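Local coordinates for DUF3201 domain-containing protein (Pyrococcus furiosus, PDB 1YB3), which is of unknown function, a conserved DUF3201-family protein of a hyperthermophilic archaeon that folds as a single chain of antiparallel sheet and helices, at residues F83-A88 / V149-D154; F106-I111 / Y122-P127. All coordinates share one frame; numbering follows the deposited sequence.

Contact 1. Residues F83-A88 / V149-D154; sequences FYFVFA and VDLGFD
Val149 lies over one face of the Phe85 ring, its CB 4.1 Å from the ring centroid, a CH-pi contact between side chains that run side by side. CG of Phe85 stands between its backbone N and carbonyl carbon (chi1 65°), which swings the ring across toward Val149 and sets its edge near Leu151 CD1, 4.1 Å from Phe85 CE2. A flat ring and a beta-branched valine suit this buried side of the sheet, where helix 155-171 packs on Phe85 through Ile162. Farther along, the Phe83 ring reaches the loop that follows strand 144-150, its edge facing the backbone N of Asp154, 3.8 Å from Phe83 CD2, while Ile25 and Leu28 of helix 11-35 also touch it. The backbones are neighbouring antiparallel strands near the middle of the seven-stranded sheet: Phe85 and Val149 form a hydrogen-bonded pair, Tyr84 and Asp150 a non-hydrogen-bonded one. Leu151 N gives a 2.9 Å bond to Phe83 O, and beyond it Phe83 N hydrogen-bonds to Gly152 O, approaching from above the carbonyl plane, 50° out of it. Gly152 takes a positive phi, which favours glycine. On the other face of the sheet, Asp150 OD1 lies 3.2 Å from Tyr84 CB, whereas the Tyr84 hydroxyl is hydrogen-bonded to His65 NE2. Asp154, at the N-cap of helix 155-171, accepts through OD1 from Glu157 N.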
ATOM      1  N   PHE A  83      -4.561   8.285   1.799  1.00 18.00           N
ATOM      2  CA  PHE A  83      -3.340   7.822   1.157  1.00 16.47           C
ATOM      3  C   PHE A  83      -3.073   6.330   1.430  1.00 14.32           C
ATOM      4  O   PHE A  83      -3.450   5.783   2.484  1.00 14.58           O
ATOM      5  CB  PHE A  83      -2.120   8.539   1.731  1.00 20.04           C
ATOM      6  CG  PHE A  83      -2.047  10.011   1.464  1.00 22.10           C
ATOM      7  CD1 PHE A  83      -1.782  10.507   0.175  1.00 23.63           C
ATOM      8  CD2 PHE A  83      -2.144  10.912   2.523  1.00 23.69           C
ATOM      9  CE1 PHE A  83      -1.663  11.879  -0.051  1.00 23.33           C
ATOM     10  CE2 PHE A  83      -2.017  12.292   2.309  1.00 21.70           C
ATOM     11  CZ  PHE A  83      -1.781  12.778   1.023  1.00 23.18           C
ATOM     12  N   TYR A  84      -2.359   5.699   0.509  1.00 13.64           N
ATOM     13  CA  TYR A  84      -1.785   4.380   0.754  1.00 13.80           C
ATOM     14  C   TYR A  84      -0.475   4.254  -0.020  1.00 14.51           C
ATOM     15  O   TYR A  84      -0.214   5.011  -0.962  1.00 14.68           O
ATOM     16  CB  TYR A  84      -2.752   3.272   0.338  1.00 15.14           C
ATOM     17  CG  TYR A  84      -2.918   3.193  -1.164  1.00 16.10           C
ATOM     18  CD1 TYR A  84      -2.089   2.383  -1.920  1.00 15.70           C
ATOM     19  CD2 TYR A  84      -3.865   3.985  -1.829  1.00 15.91           C
ATOM     20  CE1 TYR A  84      -2.197   2.332  -3.330  1.00 16.54           C
ATOM     21  CE2 TYR A  84      -3.987   3.933  -3.229  1.00 16.66           C
ATOM     22  CZ  TYR A  84      -3.162   3.110  -3.957  1.00 18.49           C
ATOM     23  OH  TYR A  84      -3.267   3.063  -5.336  1.00 19.49           O
ATOM     24  N   PHE A  85       0.359   3.307   0.397  1.00 13.59           N
ATOM     25  CA  PHE A  85       1.421   2.841  -0.470  1.00 13.78           C
ATOM     26  C   PHE A  85       1.473   1.334  -0.364  1.00 12.66           C
ATOM     27  O   PHE A  85       0.983   0.742   0.603  1.00 14.65           O
ATOM     28  CB  PHE A  85       2.780   3.499  -0.141  1.00 14.98           C
ATOM     29  CG  PHE A  85       3.322   3.131   1.220  1.00 15.51           C
ATOM     30  CD1 PHE A  85       4.141   2.018   1.366  1.00 17.78           C
ATOM     31  CD2 PHE A  85       3.028   3.910   2.331  1.00 16.69           C
ATOM     32  CE1 PHE A  85       4.663   1.664   2.619  1.00 18.41           C
ATOM     33  CE2 PHE A  85       3.527   3.548   3.613  1.00 16.88           C
ATOM     34  CZ  PHE A  85       4.336   2.415   3.742  1.00 16.15           C
ATOM     35  N   VAL A  86       2.028   0.723  -1.399  1.00 15.11           N
ATOM     36  CA  VAL A  86       2.140  -0.731  -1.450  1.00 15.20           C
ATOM     37  C   VAL A  86       3.419  -1.098  -2.175  1.00 17.18           C
ATOM     38  O   VAL A  86       3.759  -0.459  -3.177  1.00 15.17           O
ATOM     39  CB  VAL A  86       0.886  -1.375  -2.145  1.00 18.09           C
ATOM     40  CG1 VAL A  86       0.626  -0.757  -3.501  1.00 18.83           C
ATOM     41  CG2 VAL A  86       1.006  -2.917  -2.222  1.00 18.39           C
ATOM     42  N   PHE A  87       4.134  -2.113  -1.671  1.00 16.00           N
ATOM     43  CA  PHE A  87       5.275  -2.668  -2.388  1.00 16.10           C
ATOM     44  C   PHE A  87       5.070  -4.153  -2.576  1.00 15.25           C
ATOM     45  O   PHE A  87       4.601  -4.826  -1.652  1.00 17.99           O
ATOM     46  CB  PHE A  87       6.564  -2.459  -1.600  1.00 17.61           C
ATOM     47  CG  PHE A  87       7.162  -1.083  -1.789  1.00 16.34           C
ATOM     48  CD1 PHE A  87       8.069  -0.860  -2.810  1.00 15.80           C
ATOM     49  CD2 PHE A  87       6.816  -0.043  -0.943  1.00 20.02           C
ATOM     50  CE1 PHE A  87       8.630   0.401  -3.014  1.00 20.74           C
ATOM     51  CE2 PHE A  87       7.387   1.247  -1.137  1.00 22.03           C
ATOM     52  CZ  PHE A  87       8.282   1.443  -2.166  1.00 18.67           C
ATOM     53  N   ALA A  88       5.448  -4.636  -3.757  1.00 17.40           N
ATOM     54  CA  ALA A  88       5.349  -6.056  -4.105  1.00 18.63           C
ATOM     55  C   ALA A  88       6.745  -6.639  -4.139  1.00 19.94           C
ATOM     56  O   ALA A  88       7.660  -6.035  -4.735  1.00 19.84           O
ATOM     57  CB  ALA A  88       4.683  -6.223  -5.465  1.00 22.79           C
ATOM     58  N   VAL A 149       0.163  -0.267   3.201  1.00 15.48           N
ATOM     59  CA  VAL A 149      -0.103   0.493   4.414  1.00 15.89           C
ATOM     60  C   VAL A 149      -1.040   1.657   4.056  1.00 14.27           C
ATOM     61  O   VAL A 149      -0.761   2.399   3.101  1.00 14.79           O
ATOM     62  CB  VAL A 149       1.225   1.004   5.031  1.00 16.36           C
ATOM     63  CG1 VAL A 149       0.949   1.821   6.280  1.00 17.12           C
ATOM     64  CG2 VAL A 149       2.195  -0.214   5.305  1.00 16.04           C
ATOM     65  N   ASP A 150      -2.137   1.788   4.810  1.00 16.77           N
ATOM     66  CA  ASP A 150      -3.144   2.851   4.605  1.00 18.55           C
ATOM     67  C   ASP A 150      -3.019   3.927   5.693  1.00 19.29           C
ATOM     68  O   ASP A 150      -2.747   3.605   6.864  1.00 18.77           O
ATOM     69  CB  ASP A 150      -4.564   2.275   4.625  1.00 20.45           C
ATOM     70  CG  ASP A 150      -4.844   1.335   3.450  1.00 21.72           C
ATOM     71  OD1 ASP A 150      -4.004   1.258   2.534  1.00 17.48           O
ATOM     72  OD2 ASP A 150      -5.916   0.681   3.458  1.00 24.18           O
ATOM     73  N   LEU A 151      -3.182   5.194   5.322  1.00 20.83           N
ATOM     74  CA  LEU A 151      -2.796   6.300   6.223  1.00 21.31           C
ATOM     75  C   LEU A 151      -3.787   7.446   6.436  1.00 24.75           C
ATOM     76  O   LEU A 151      -3.404   8.486   6.993  1.00 25.66           O
ATOM     77  CB  LEU A 151      -1.461   6.901   5.782  1.00 24.20           C
ATOM     78  CG  LEU A 151      -0.303   5.930   6.012  1.00 28.40           C
ATOM     79  CD1 LEU A 151       0.853   6.257   5.134  1.00 31.46           C
ATOM     80  CD2 LEU A 151       0.091   5.865   7.480  1.00 31.17           C
ATOM     81  N   GLY A 152      -5.027   7.296   6.001  1.00 22.24           N
ATOM     82  CA  GLY A 152      -5.913   8.484   5.979  1.00 25.01           C
ATOM     83  C   GLY A 152      -5.248   9.648   5.235  1.00 22.41           C
ATOM     84  O   GLY A 152      -4.329   9.440   4.442  1.00 25.49           O
ATOM     85  N   PHE A 153      -5.685  10.884   5.501  1.00 20.66           N
ATOM     86  CA  PHE A 153      -5.163  12.028   4.746  1.00 19.49           C
ATOM     87  C   PHE A 153      -4.047  12.766   5.479  1.00 22.34           C
ATOM     88  O   PHE A 153      -4.024  14.009   5.550  1.00 23.48           O
ATOM     89  CB  PHE A 153      -6.305  12.976   4.315  1.00 22.93           C
ATOM     90  CG  PHE A 153      -7.192  12.392   3.237  1.00 22.90           C
ATOM     91  CD1 PHE A 153      -6.793  12.419   1.899  1.00 26.95           C
ATOM     92  CD2 PHE A 153      -8.397  11.787   3.565  1.00 24.96           C
ATOM     93  CE1 PHE A 153      -7.598  11.863   0.890  1.00 27.81           C
ATOM     94  CE2 PHE A 153      -9.220  11.218   2.551  1.00 23.82           C
ATOM     95  CZ  PHE A 153      -8.808  11.268   1.223  1.00 26.67           C
ATOM     96  N   ASP A 154      -3.130  11.975   6.028  1.00 20.77           N
ATOM     97  CA  ASP A 154      -2.031  12.510   6.846  1.00 21.71           C
ATOM     98  C   ASP A 154      -0.753  12.529   6.016  1.00 18.58           C
ATOM     99  O   ASP A 154      -0.070  11.503   5.857  1.00 19.85           O
ATOM    100  CB  ASP A 154      -1.881  11.676   8.122  1.00 22.30           C
ATOM    101  CG  ASP A 154      -0.917  12.296   9.129  1.00 22.29           C
ATOM    102  OD1 ASP A 154       0.040  12.976   8.708  1.00 21.23           O
ATOM    103  OD2 ASP A 154      -1.133  12.094  10.346  1.00 22.69           O
TER
HETATM  104  O   HOH W   1      -6.448   5.117   3.831  1.00 36.45           O

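Contact 2. Residues F106-I111 / Y122-P127; sequences FEKLFI and YNFEHP
Tyr122 O takes a 2.9 Å hydrogen bond from Ile111 N, nearly straight at 168°, and also meets the CA-H of Phe110. Tyr122 N returns a bond to Ile111 O, completing the hydrogen-bonded pair, and a weak bond from Phe124 N to Leu109 O follows. Leu109 CD2 packs on Tyr122 CE2 at 3.9 Å, the two side chains crossing at about a right angle, while a water joins the Tyr122 hydroxyl to Phe106 O. Phe124 sits between layers: Lys108 CA lies over the centre of one ring face, 3.6 Å from the centroid, and Glu125 CG covers the opposite face near its rim. The ring's edge points at the face of Phe110 in an offset edge-to-face pair with planes at 89°. With an alanine here, the Phe110 face is likely to lose its aromatic partner and a gap to open beside Lys108. The chi1 of Asn123 (-173°) turns CG away from the backbone N and sends the amide beside Phe110, tilted steeply to the ring and touching it at CE1. Asn123 OD1 accepts from Glu125 N at 3.0 Å, a job for asparagine, whose short side chain puts a carbonyl oxygen within range of the backbone N two residues on. This Asx turn, within a type I beta turn from Asn123 to His126, ends the second strand of a beta hairpin at the sheet's margin.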
ATOM      1  N   PHE A 106       3.687  -1.431  11.249  1.00 18.10           N
ATOM      2  CA  PHE A 106       2.643  -0.587  10.637  1.00 18.37           C
ATOM      3  C   PHE A 106       1.261  -0.893  11.171  1.00 17.36           C
ATOM      4  O   PHE A 106       0.960  -2.047  11.497  1.00 18.68           O
ATOM      5  CB  PHE A 106       2.695  -0.719   9.099  1.00 18.64           C
ATOM      6  CG  PHE A 106       4.034  -0.349   8.541  1.00 15.93           C
ATOM      7  CD1 PHE A 106       4.389   0.997   8.401  1.00 18.72           C
ATOM      8  CD2 PHE A 106       4.985  -1.338   8.243  1.00 17.41           C
ATOM      9  CE1 PHE A 106       5.664   1.363   7.930  1.00 16.68           C
ATOM     10  CE2 PHE A 106       6.257  -0.982   7.772  1.00 19.12           C
ATOM     11  CZ  PHE A 106       6.602   0.375   7.624  1.00 17.57           C
ATOM     12  N   GLU A 107       0.439   0.147  11.270  1.00 17.70           N
ATOM     13  CA  GLU A 107      -0.904   0.022  11.834  1.00 19.97           C
ATOM     14  C   GLU A 107      -1.928  -0.570  10.846  1.00 19.70           C
ATOM     15  O   GLU A 107      -2.359  -1.703  11.033  1.00 20.63           O
ATOM     16  CB  GLU A 107      -1.390   1.367  12.394  1.00 22.00           C
ATOM     17  CG  GLU A 107      -2.783   1.308  12.990  1.00 26.94           C
ATOM     18  CD  GLU A 107      -3.243   2.639  13.540  1.00 34.14           C
ATOM     19  OE1 GLU A 107      -2.538   3.187  14.420  1.00 44.82           O
ATOM     20  OE2 GLU A 107      -4.315   3.141  13.108  1.00 41.54           O
ATOM     21  N   LYS A 108      -2.279   0.182   9.790  1.00 19.16           N
ATOM     22  CA  LYS A 108      -3.329  -0.241   8.838  1.00 19.81           C
ATOM     23  C   LYS A 108      -2.696  -0.988   7.681  1.00 19.74           C
ATOM     24  O   LYS A 108      -2.631  -0.472   6.554  1.00 19.93           O
ATOM     25  CB  LYS A 108      -4.141   0.975   8.345  1.00 20.01           C
ATOM     26  CG  LYS A 108      -4.836   1.737   9.478  1.00 22.22           C
ATOM     27  CD  LYS A 108      -5.725   2.848   8.944  1.00 26.31           C
ATOM     28  CE  LYS A 108      -6.125   3.795  10.067  1.00 30.19           C
ATOM     29  NZ  LYS A 108      -6.942   4.933   9.556  1.00 34.81           N
ATOM     30  N   LEU A 109      -2.216  -2.190   7.989  1.00 19.21           N
ATOM     31  CA  LEU A 109      -1.481  -3.040   7.059  1.00 19.07           C
ATOM     32  C   LEU A 109      -2.335  -4.153   6.485  1.00 21.88           C
ATOM     33  O   LEU A 109      -3.102  -4.806   7.202  1.00 20.25           O
ATOM     34  CB  LEU A 109      -0.288  -3.673   7.796  1.00 20.60           C
ATOM     35  CG  LEU A 109       0.554  -4.718   7.070  1.00 19.12           C
ATOM     36  CD1 LEU A 109       1.377  -4.050   5.976  1.00 19.56           C
ATOM     37  CD2 LEU A 109       1.457  -5.422   8.077  1.00 20.60           C
ATOM     38  N   PHE A 110      -2.157  -4.379   5.193  1.00 19.41           N
ATOM     39  CA  PHE A 110      -2.713  -5.537   4.490  1.00 18.33           C
ATOM     40  C   PHE A 110      -1.575  -6.250   3.769  1.00 18.36           C
ATOM     41  O   PHE A 110      -0.696  -5.613   3.183  1.00 19.94           O
ATOM     42  CB  PHE A 110      -3.755  -5.099   3.439  1.00 20.38           C
ATOM     43  CG  PHE A 110      -4.949  -4.362   4.010  1.00 20.32           C
ATOM     44  CD1 PHE A 110      -6.142  -5.037   4.248  1.00 22.69           C
ATOM     45  CD2 PHE A 110      -4.883  -3.001   4.298  1.00 22.95           C
ATOM     46  CE1 PHE A 110      -7.269  -4.345   4.771  1.00 23.37           C
ATOM     47  CE2 PHE A 110      -5.978  -2.303   4.813  1.00 26.08           C
ATOM     48  CZ  PHE A 110      -7.183  -2.988   5.058  1.00 23.41           C
ATOM     49  N   ILE A 111      -1.606  -7.582   3.777  1.00 18.28           N
ATOM     50  CA  ILE A 111      -0.646  -8.354   2.994  1.00 17.45           C
ATOM     51  C   ILE A 111      -1.466  -9.311   2.140  1.00 19.62           C
ATOM     52  O   ILE A 111      -2.284 -10.059   2.680  1.00 22.33           O
ATOM     53  CB  ILE A 111       0.296  -9.178   3.888  1.00 17.78           C
ATOM     54  CG1 ILE A 111       0.973  -8.279   4.935  1.00 17.57           C
ATOM     55  CG2 ILE A 111       1.338  -9.925   3.050  1.00 18.91           C
ATOM     56  CD1 ILE A 111       1.768  -9.070   6.007  1.00 18.83           C
ATOM     57  N   TYR A 122      -2.918 -11.244   5.399  1.00 24.59           N
ATOM     58  CA  TYR A 122      -3.050 -10.516   6.655  1.00 23.94           C
ATOM     59  C   TYR A 122      -3.949  -9.316   6.413  1.00 24.14           C
ATOM     60  O   TYR A 122      -3.803  -8.608   5.405  1.00 21.94           O
ATOM     61  CB  TYR A 122      -1.670 -10.056   7.157  1.00 24.70           C
ATOM     62  CG  TYR A 122      -1.688  -9.217   8.421  1.00 26.16           C
ATOM     63  CD1 TYR A 122      -1.634  -9.816   9.691  1.00 25.68           C
ATOM     64  CD2 TYR A 122      -1.731  -7.819   8.348  1.00 26.46           C
ATOM     65  CE1 TYR A 122      -1.645  -9.031  10.854  1.00 26.31           C
ATOM     66  CE2 TYR A 122      -1.747  -7.034   9.488  1.00 26.42           C
ATOM     67  CZ  TYR A 122      -1.693  -7.637  10.742  1.00 26.29           C
ATOM     68  OH  TYR A 122      -1.695  -6.836  11.866  1.00 25.57           O
ATOM     69  N   ASN A 123      -4.892  -9.115   7.328  1.00 24.64           N
ATOM     70  CA  ASN A 123      -5.760  -7.943   7.364  1.00 24.86           C
ATOM     71  C   ASN A 123      -5.723  -7.430   8.793  1.00 26.30           C
ATOM     72  O   ASN A 123      -6.094  -8.159   9.717  1.00 26.85           O
ATOM     73  CB  ASN A 123      -7.197  -8.338   6.968  1.00 26.78           C
ATOM     74  CG  ASN A 123      -8.119  -7.141   6.808  1.00 26.03           C
ATOM     75  OD1 ASN A 123      -8.063  -6.202   7.577  1.00 26.77           O
ATOM     76  ND2 ASN A 123      -9.000  -7.191   5.806  1.00 26.94           N
ATOM     77  N   PHE A 124      -5.268  -6.190   8.982  1.00 25.35           N
ATOM     78  CA  PHE A 124      -5.062  -5.638  10.337  1.00 25.80           C
ATOM     79  C   PHE A 124      -6.360  -5.523  11.143  1.00 28.73           C
ATOM     80  O   PHE A 124      -6.323  -5.411  12.373  1.00 29.20           O
ATOM     81  CB  PHE A 124      -4.405  -4.257  10.253  1.00 26.17           C
ATOM     82  CG  PHE A 124      -5.374  -3.138   9.981  1.00 26.44           C
ATOM     83  CD1 PHE A 124      -5.873  -2.357  11.030  1.00 27.80           C
ATOM     84  CD2 PHE A 124      -5.775  -2.846   8.668  1.00 25.90           C
ATOM     85  CE1 PHE A 124      -6.770  -1.297  10.778  1.00 28.78           C
ATOM     86  CE2 PHE A 124      -6.660  -1.791   8.400  1.00 27.05           C
ATOM     87  CZ  PHE A 124      -7.164  -1.013   9.464  1.00 26.90           C
ATOM     88  N   GLU A 125      -7.494  -5.497  10.446  1.00 31.22           N
ATOM     89  CA  GLU A 125      -8.796  -5.403  11.112  1.00 33.17           C
ATOM     90  C   GLU A 125      -9.190  -6.710  11.792  1.00 36.11           C
ATOM     91  O   GLU A 125      -9.974  -6.707  12.749  1.00 36.31           O
ATOM     92  CB  GLU A 125      -9.877  -4.959  10.135  1.00 34.19           C
ATOM     93  CG  GLU A 125      -9.656  -3.562   9.608  1.00 38.87           C
ATOM     94  CD  GLU A 125     -10.919  -2.746   9.586  1.00 43.23           C
ATOM     95  OE1 GLU A 125     -12.009  -3.335   9.399  1.00 44.78           O
ATOM     96  OE2 GLU A 125     -10.821  -1.511   9.765  1.00 44.72           O
ATOM     97  N   HIS A 126      -8.661  -7.815  11.282  1.00 34.92           N
ATOM     98  CA  HIS A 126      -8.770  -9.105  11.954  1.00 36.91           C
ATOM     99  C   HIS A 126      -7.416  -9.817  11.951  1.00 34.40           C
ATOM    100  O   HIS A 126      -7.213 -10.776  11.210  1.00 33.33           O
ATOM    101  CB  HIS A 126      -9.916  -9.973  11.386  1.00 38.82           C
ATOM    102  CG  HIS A 126      -9.938 -10.091   9.889  1.00 41.34           C
ATOM    103  ND1 HIS A 126     -10.722  -9.284   9.092  1.00 42.85           N
ATOM    104  CD2 HIS A 126      -9.315 -10.956   9.051  1.00 41.15           C
ATOM    105  CE1 HIS A 126     -10.565  -9.633   7.826  1.00 41.94           C
ATOM    106  NE2 HIS A 126      -9.714 -10.644   7.774  1.00 41.39           N
ATOM    107  N   PRO A 127      -6.480  -9.333  12.790  1.00 35.70           N
ATOM    108  CA  PRO A 127      -5.084  -9.757  12.700  1.00 37.19           C
ATOM    109  C   PRO A 127      -4.849 -11.207  13.110  1.00 38.81           C
ATOM    110  O   PRO A 127      -5.533 -11.736  13.991  1.00 39.82           O
ATOM    111  CB  PRO A 127      -4.363  -8.810  13.661  1.00 37.59           C
ATOM    112  CG  PRO A 127      -5.392  -8.400  14.630  1.00 37.24           C
ATOM    113  CD  PRO A 127      -6.691  -8.363  13.880  1.00 35.71           C
TER
HETATM  114  O   HOH W   2      -0.142  -4.457  11.720  1.00 23.51           O

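From the N terminus, helix 11-35 and the first three strands of the large sheet precede strand 82-90, the first partner in contact 1. The chain then runs through helix 96-105 into strand 108-112 and turns back as strand 120-123, where contact 2 closes a short hairpin loop. Only after helix 130-138 does strand 144-150 arrive to close the longer loop of contact 1, so the hairpin is wholly enclosed by it in sequence. Strand 144-150 inserts between 82-90 and 108-112, joining the hairpin to the earlier strands. Asp150 N probably bonds to Lys108 O, and Val149 CG2 packs against Phe106 and Leu109, linking the contacts directly.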